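Local coordinates for protein cellulase (Uncultured bacterium, PDB 6XSO) that probably hydrolyses internal beta-1,4-glucosidic bonds of cellulose and related plant polysaccharides as a broad-specificity family 5 endoglucanase, at residues N207-R218 against K253-I264. Sequence-based numbering, arbitrary orientation.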
ATOM      1  N   ASN A 207      13.283   6.667  -7.459  1.00 20.16           N
ATOM      2  CA  ASN A 207      12.867   6.840  -8.842  1.00 19.01           C
ATOM      3  C   ASN A 207      13.348   5.691  -9.710  1.00 21.56           C
ATOM      4  O   ASN A 207      12.620   5.271 -10.611  1.00 21.07           O
ATOM      5  CB  ASN A 207      13.341   8.186  -9.369  1.00 21.86           C
ATOM      6  CG  ASN A 207      12.674   9.348  -8.665  1.00 21.78           C
ATOM      7  OD1 ASN A 207      11.573   9.210  -8.110  1.00 22.18           O
ATOM      8  ND2 ASN A 207      13.326  10.498  -8.678  1.00 24.01           N
ATOM      9  N   GLY A 208      14.523   5.140  -9.396  1.00 20.82           N
ATOM     10  CA  GLY A 208      15.014   3.976 -10.116  1.00 22.28           C
ATOM     11  C   GLY A 208      14.171   2.740  -9.878  1.00 20.32           C
ATOM     12  O   GLY A 208      13.807   2.043 -10.823  1.00 22.61           O
ATOM     13  N   TYR A 209      13.848   2.454  -8.612  1.00 22.53           N
ATOM     14  CA  TYR A 209      12.981   1.310  -8.328  1.00 20.73           C
ATOM     15  C   TYR A 209      11.612   1.486  -8.984  1.00 20.68           C
ATOM     16  O   TYR A 209      11.045   0.523  -9.525  1.00 23.26           O
ATOM     17  CB  TYR A 209      12.854   1.109  -6.821  1.00 22.28           C
ATOM     18  CG  TYR A 209      13.996   0.323  -6.190  1.00 21.01           C
ATOM     19  CD1 TYR A 209      14.177  -1.024  -6.491  1.00 22.24           C
ATOM     20  CD2 TYR A 209      14.887   0.920  -5.290  1.00 21.47           C
ATOM     21  CE1 TYR A 209      15.203  -1.757  -5.933  1.00 21.15           C
ATOM     22  CE2 TYR A 209      15.907   0.181  -4.702  1.00 20.99           C
ATOM     23  CZ  TYR A 209      16.058  -1.150  -5.035  1.00 21.77           C
ATOM     24  OH  TYR A 209      17.027  -1.962  -4.498  1.00 24.35           O
ATOM     25  N   ALA A 210      11.076   2.709  -8.971  1.00 19.89           N
ATOM     26  CA  ALA A 210       9.787   2.967  -9.615  1.00 21.33           C
ATOM     27  C   ALA A 210       9.841   2.662 -11.111  1.00 23.58           C
ATOM     28  O   ALA A 210       8.937   2.011 -11.650  1.00 23.34           O
ATOM     29  CB  ALA A 210       9.354   4.414  -9.361  1.00 22.67           C
ATOM     30  N   ARG A 211      10.892   3.135 -11.797  1.00 23.18           N
ATOM     31  CA  ARG A 211      11.103   2.840 -13.212  1.00 25.67           C
ATOM     32  C   ARG A 211      11.250   1.342 -13.447  1.00 24.22           C
ATOM     33  O   ARG A 211      10.657   0.776 -14.380  1.00 25.47           O
ATOM     34  CB  ARG A 211      12.406   3.485 -13.684  1.00 35.39           C
ATOM     35  CG  ARG A 211      12.395   4.944 -14.025  1.00 48.99           C
ATOM     36  CD  ARG A 211      13.610   5.273 -14.921  1.00 39.32           C
ATOM     37  NE  ARG A 211      14.907   4.797 -14.412  1.00 38.25           N
ATOM     38  CZ  ARG A 211      15.635   5.419 -13.479  1.00 32.16           C
ATOM     39  NH1 ARG A 211      15.206   6.534 -12.912  1.00 30.14           N
ATOM     40  NH2 ARG A 211      16.804   4.916 -13.099  1.00 39.73           N
ATOM     41  N   SER A 212      12.071   0.693 -12.622  1.00 22.78           N
ATOM     42  CA  SER A 212      12.307  -0.732 -12.775  1.00 24.02           C
ATOM     43  C   SER A 212      11.011  -1.514 -12.641  1.00 22.61           C
ATOM     44  O   SER A 212      10.781  -2.459 -13.399  1.00 23.08           O
ATOM     45  CB  SER A 212      13.315  -1.203 -11.731  1.00 24.26           C
ATOM     46  OG  SER A 212      14.651  -0.969 -12.144  1.00 24.40           O
ATOM     47  N   PHE A 213      10.173  -1.143 -11.665  1.00 21.77           N
ATOM     48  CA  PHE A 213       8.878  -1.788 -11.452  1.00 21.68           C
ATOM     49  C   PHE A 213       8.004  -1.665 -12.680  1.00 22.01           C
ATOM     50  O   PHE A 213       7.495  -2.664 -13.199  1.00 22.39           O
ATOM     51  CB  PHE A 213       8.218  -1.120 -10.249  1.00 21.01           C
ATOM     52  CG  PHE A 213       6.730  -1.322 -10.130  1.00 21.04           C
ATOM     53  CD1 PHE A 213       6.191  -2.566  -9.848  1.00 21.83           C
ATOM     54  CD2 PHE A 213       5.877  -0.234 -10.235  1.00 21.81           C
ATOM     55  CE1 PHE A 213       4.810  -2.723  -9.691  1.00 22.89           C
ATOM     56  CE2 PHE A 213       4.513  -0.369 -10.070  1.00 21.93           C
ATOM     57  CZ  PHE A 213       3.974  -1.615  -9.792  1.00 20.58           C
ATOM     58  N   VAL A 214       7.819  -0.436 -13.166  1.00 24.38           N
ATOM     59  CA  VAL A 214       6.938  -0.236 -14.313  1.00 24.00           C
ATOM     60  C   VAL A 214       7.470  -0.998 -15.516  1.00 25.85           C
ATOM     61  O   VAL A 214       6.727  -1.711 -16.200  1.00 26.10           O
ATOM     62  CB  VAL A 214       6.759   1.263 -14.601  1.00 26.65           C
ATOM     63  CG1 VAL A 214       6.076   1.471 -15.930  1.00 34.78           C
ATOM     64  CG2 VAL A 214       5.938   1.915 -13.480  1.00 24.73           C
ATOM     65  N   ASN A 215       8.772  -0.871 -15.786  1.00 25.30           N
ATOM     66  CA  ASN A 215       9.340  -1.522 -16.955  1.00 25.58           C
ATOM     67  C   ASN A 215       9.213  -3.036 -16.867  1.00 25.82           C
ATOM     68  O   ASN A 215       8.916  -3.701 -17.870  1.00 27.78           O
ATOM     69  CB  ASN A 215      10.809  -1.131 -17.100  1.00 26.17           C
ATOM     70  CG  ASN A 215      10.997   0.331 -17.487  1.00 30.70           C
ATOM     71  OD1 ASN A 215      10.062   1.001 -17.928  1.00 29.85           O
ATOM     72  ND2 ASN A 215      12.219   0.834 -17.312  1.00 30.46           N
ATOM     73  N   ALA A 216       9.439  -3.603 -15.681  1.00 25.62           N
ATOM     74  CA  ALA A 216       9.351  -5.053 -15.540  1.00 23.72           C
ATOM     75  C   ALA A 216       7.919  -5.522 -15.746  1.00 26.55           C
ATOM     76  O   ALA A 216       7.672  -6.523 -16.427  1.00 27.26           O
ATOM     77  CB  ALA A 216       9.851  -5.470 -14.158  1.00 29.43           C
ATOM     78  N   VAL A 217       6.960  -4.792 -15.182  1.00 26.13           N
ATOM     79  CA  VAL A 217       5.573  -5.215 -15.285  1.00 24.61           C
ATOM     80  C   VAL A 217       5.079  -5.064 -16.718  1.00 26.06           C
ATOM     81  O   VAL A 217       4.539  -6.003 -17.310  1.00 26.52           O
ATOM     82  CB  VAL A 217       4.692  -4.426 -14.300  1.00 22.15           C
ATOM     83  CG1 VAL A 217       3.217  -4.723 -14.591  1.00 24.94           C
ATOM     84  CG2 VAL A 217       5.029  -4.748 -12.866  1.00 25.11           C
ATOM     85  N   ARG A 218       5.258  -3.877 -17.298  1.00 27.64           N
ATOM     86  CA  ARG A 218       4.735  -3.645 -18.636  1.00 27.23           C
ATOM     87  C   ARG A 218       5.426  -4.534 -19.660  1.00 27.41           C
ATOM     88  O   ARG A 218       4.816  -4.903 -20.672  1.00 30.40           O
ATOM     89  CB  ARG A 218       4.873  -2.178 -19.013  1.00 31.65           C
ATOM     90  CG  ARG A 218       4.293  -1.235 -17.968  1.00 39.23           C
ATOM     91  CD  ARG A 218       2.996  -0.670 -18.436  1.00 28.24           C
ATOM     92  NE  ARG A 218       2.458   0.348 -17.552  1.00 25.67           N
ATOM     93  CZ  ARG A 218       1.312   0.205 -16.888  1.00 24.97           C
ATOM     94  NH1 ARG A 218       0.617  -0.923 -16.994  1.00 25.20           N
ATOM     95  NH2 ARG A 218       0.867   1.188 -16.118  1.00 23.65           N
ATOM     96  N   LYS A 253      10.275  15.333  -5.146  1.00 21.71           N
ATOM     97  CA  LYS A 253      11.414  14.651  -5.745  1.00 22.75           C
ATOM     98  C   LYS A 253      11.052  13.297  -6.343  1.00 20.42           C
ATOM     99  O   LYS A 253      11.945  12.580  -6.818  1.00 23.51           O
ATOM    100  CB  LYS A 253      12.533  14.491  -4.706  1.00 22.31           C
ATOM    101  CG  LYS A 253      13.030  15.780  -4.080  1.00 26.08           C
ATOM    102  CD  LYS A 253      13.826  16.610  -5.017  1.00 33.58           C
ATOM    103  CE  LYS A 253      14.347  17.840  -4.282  1.00 39.27           C
ATOM    104  NZ  LYS A 253      14.881  18.827  -5.242  1.00 55.25           N
ATOM    105  N   LEU A 254       9.775  12.931  -6.337  1.00 19.91           N
ATOM    106  CA  LEU A 254       9.324  11.716  -7.003  1.00 20.09           C
ATOM    107  C   LEU A 254       9.176  11.994  -8.490  1.00 23.40           C
ATOM    108  O   LEU A 254       8.601  13.012  -8.886  1.00 25.08           O
ATOM    109  CB  LEU A 254       7.971  11.284  -6.421  1.00 22.05           C
ATOM    110  CG  LEU A 254       7.399   9.999  -6.996  1.00 20.60           C
ATOM    111  CD1 LEU A 254       8.312   8.800  -6.727  1.00 21.71           C
ATOM    112  CD2 LEU A 254       6.022   9.687  -6.457  1.00 19.89           C
ATOM    113  N   VAL A 255       9.725  11.105  -9.315  1.00 22.50           N
ATOM    114  CA  VAL A 255       9.630  11.207 -10.763  1.00 21.10           C
ATOM    115  C   VAL A 255       8.742  10.073 -11.250  1.00 23.71           C
ATOM    116  O   VAL A 255       9.008   8.891 -10.970  1.00 23.76           O
ATOM    117  CB  VAL A 255      11.014  11.164 -11.429  1.00 22.84           C
ATOM    118  CG1 VAL A 255      10.849  10.981 -12.937  1.00 25.91           C
ATOM    119  CG2 VAL A 255      11.817  12.414 -11.109  1.00 22.70           C
ATOM    120  N   ILE A 256       7.665  10.435 -11.939  1.00 24.09           N
ATOM    121  CA  ILE A 256       6.792   9.430 -12.547  1.00 27.27           C
ATOM    122  C   ILE A 256       7.532   8.779 -13.710  1.00 25.10           C
ATOM    123  O   ILE A 256       8.031   9.494 -14.595  1.00 25.02           O
ATOM    124  CB  ILE A 256       5.497  10.084 -13.035  1.00 25.94           C
ATOM    125  CG1 ILE A 256       4.747  10.780 -11.893  1.00 25.13           C
ATOM    126  CG2 ILE A 256       4.625   9.028 -13.707  1.00 26.19           C
ATOM    127  CD1 ILE A 256       4.383   9.879 -10.741  1.00 28.42           C
ATOM    128  N   PRO A 257       7.619   7.449 -13.776  1.00 23.83           N
ATOM    129  CA  PRO A 257       8.419   6.832 -14.836  1.00 26.69           C
ATOM    130  C   PRO A 257       7.960   7.214 -16.232  1.00 26.36           C
ATOM    131  O   PRO A 257       6.772   7.418 -16.499  1.00 26.47           O
ATOM    132  CB  PRO A 257       8.247   5.332 -14.585  1.00 25.78           C
ATOM    133  CG  PRO A 257       8.075   5.237 -13.118  1.00 23.44           C
ATOM    134  CD  PRO A 257       7.266   6.473 -12.728  1.00 23.04           C
ATOM    135  N   GLN A 258       8.939   7.300 -17.124  1.00 30.50           N
ATOM    136  CA  GLN A 258       8.670   7.620 -18.514  1.00 31.80           C
ATOM    137  C   GLN A 258       7.665   6.641 -19.097  1.00 32.34           C
ATOM    138  O   GLN A 258       7.714   5.434 -18.837  1.00 33.00           O
ATOM    139  CB  GLN A 258       9.972   7.556 -19.315  1.00 40.51           C
ATOM    140  CG  GLN A 258       9.829   7.987 -20.760  1.00 46.42           C
ATOM    141  CD  GLN A 258      11.163   8.035 -21.490  1.00 77.79           C
ATOM    142  OE1 GLN A 258      11.745   6.999 -21.816  1.00 76.79           O
ATOM    143  NE2 GLN A 258      11.656   9.243 -21.745  1.00 79.55           N
ATOM    144  N   GLY A 259       6.749   7.178 -19.895  1.00 33.28           N
ATOM    145  CA  GLY A 259       5.762   6.385 -20.568  1.00 34.36           C
ATOM    146  C   GLY A 259       4.456   6.256 -19.829  1.00 32.33           C
ATOM    147  O   GLY A 259       3.467   5.799 -20.423  1.00 31.01           O
ATOM    148  N   GLU A 260       4.414   6.637 -18.554  1.00 28.61           N
ATOM    149  CA  GLU A 260       3.210   6.485 -17.749  1.00 24.82           C
ATOM    150  C   GLU A 260       2.364   7.746 -17.831  1.00 28.96           C
ATOM    151  O   GLU A 260       2.891   8.862 -17.881  1.00 30.75           O
ATOM    152  CB  GLU A 260       3.594   6.182 -16.301  1.00 25.39           C
ATOM    153  CG  GLU A 260       4.309   4.848 -16.142  1.00 28.41           C
ATOM    154  CD  GLU A 260       3.431   3.676 -16.539  1.00 30.39           C
ATOM    155  OE1 GLU A 260       2.314   3.600 -15.985  1.00 26.63           O
ATOM    156  OE2 GLU A 260       3.844   2.857 -17.402  1.00 30.20           O
ATOM    157  N   ARG A 261       1.043   7.556 -17.882  1.00 27.08           N
ATOM    158  CA  ARG A 261       0.119   8.685 -17.897  1.00 25.04           C
ATOM    159  C   ARG A 261      -1.257   8.297 -17.359  1.00 25.11           C
ATOM    160  O   ARG A 261      -1.730   8.879 -16.379  1.00 26.36           O
ATOM    161  CB  ARG A 261      -0.010   9.296 -19.297  1.00 27.97           C
ATOM    162  CG  ARG A 261      -0.783  10.610 -19.290  1.00 33.08           C
ATOM    163  CD  ARG A 261      -0.950  11.186 -20.684  1.00 42.89           C
ATOM    164  NE  ARG A 261      -2.147  10.692 -21.353  1.00 46.76           N
ATOM    165  CZ  ARG A 261      -2.149   9.962 -22.467  1.00 60.76           C
ATOM    166  NH1 ARG A 261      -1.012   9.627 -23.064  1.00 71.47           N
ATOM    167  NH2 ARG A 261      -3.301   9.573 -22.991  1.00 58.51           N
ATOM    168  N   ASP A 262      -1.918   7.328 -17.995  1.00 25.49           N
ATOM    169  CA  ASP A 262      -3.307   7.025 -17.685  1.00 24.84           C
ATOM    170  C   ASP A 262      -3.486   5.814 -16.790  1.00 25.59           C
ATOM    171  O   ASP A 262      -4.608   5.553 -16.360  1.00 25.12           O
ATOM    172  CB  ASP A 262      -4.112   6.810 -18.961  1.00 25.23           C
ATOM    173  CG  ASP A 262      -4.194   8.037 -19.799  1.00 33.60           C
ATOM    174  OD1 ASP A 262      -4.144   9.143 -19.239  1.00 31.16           O
ATOM    175  OD2 ASP A 262      -4.321   7.886 -21.023  1.00 37.88           O
ATOM    176  N   HIS A 263      -2.417   5.091 -16.474  1.00 23.61           N
ATOM    177  CA  HIS A 263      -2.512   3.853 -15.714  1.00 24.22           C
ATOM    178  C   HIS A 263      -1.500   3.822 -14.588  1.00 25.36           C
ATOM    179  O   HIS A 263      -0.966   2.767 -14.241  1.00 22.76           O
ATOM    180  CB  HIS A 263      -2.383   2.628 -16.619  1.00 25.46           C
ATOM    181  CG  HIS A 263      -3.493   2.498 -17.604  1.00 23.63           C
ATOM    182  ND1 HIS A 263      -4.799   2.282 -17.223  1.00 23.89           N
ATOM    183  CD2 HIS A 263      -3.499   2.554 -18.957  1.00 24.94           C
ATOM    184  CE1 HIS A 263      -5.565   2.216 -18.297  1.00 25.52           C
ATOM    185  NE2 HIS A 263      -4.797   2.381 -19.364  1.00 26.98           N
ATOM    186  N   ILE A 264      -1.283   4.978 -13.954  1.00 22.11           N
ATOM    187  CA  ILE A 264      -0.324   5.137 -12.865  1.00 23.05           C
ATOM    188  C   ILE A 264      -0.951   5.964 -11.745  1.00 20.40           C
ATOM    189  O   ILE A 264      -1.656   6.949 -11.996  1.00 21.77           O
ATOM    190  CB  ILE A 264       0.978   5.778 -13.396  1.00 25.74           C
ATOM    191  CG1 ILE A 264       2.068   5.744 -12.330  1.00 26.86           C
ATOM    192  CG2 ILE A 264       0.737   7.230 -13.848  1.00 27.10           C
ATOM    193  CD1 ILE A 264       2.529   4.363 -11.991  1.00 30.23           C
TER
HETATM  194  O   HOH W   1      10.909   7.087 -11.920  1.00 24.13           O
HETATM  195  O   HOH W   2       9.864   3.832 -17.461  1.00 37.04           O
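Arg218 and Glu260 meet side-on, the NE/NH2 edge of the guanidinium against both carboxylate oxygens, through two nearly straight bonds. NE of Arg218 lies 2.9 Å from OE2 of Glu260, and NH2 of Arg218 lies 2.8 Å from OE1 of Glu260. Guanidinium and carboxylate planes differ by only 12°, and both oxygens are met on their syn side, which identifies a bidentate salt bridge. Followed outward from CB, CG of Arg218 lies 4.2 Å from OE2 of Glu260, and CD closes to 3.8 Å of the same oxygen, the chain bending at chi2 (-105°) to bring NE level with the acid. NH2 also makes a weak bond, bent to 124°, to the carbonyl O of His263, while NH1 turns to the backbone oxygens of Asn224 and Arg227. A methionine here would probably leave the Glu260 carboxylate without its charged mate and take from those carbonyls the donors this guanidinium supplies. Next to this pair, CG2 of Val214 packs 4.0 Å from CG of Pro257, which starts a type II turn ending at Glu260. At the other end Asn207 holds the loop backbone: its ND2 donates to Lys253 O (3.1 Å), whereas Val255 N lies 2.9 Å from OD1 of Asn207, above that carbonyl's plane. In the (beta/alpha)8 barrel, helix 196-219 thus clasps the loop between helix 249-252 and strand 264-270, with Ala210 and Arg218 also touching strand 229-232 and Phe213 meeting Trp154 of helix 140-161 edge-to-face.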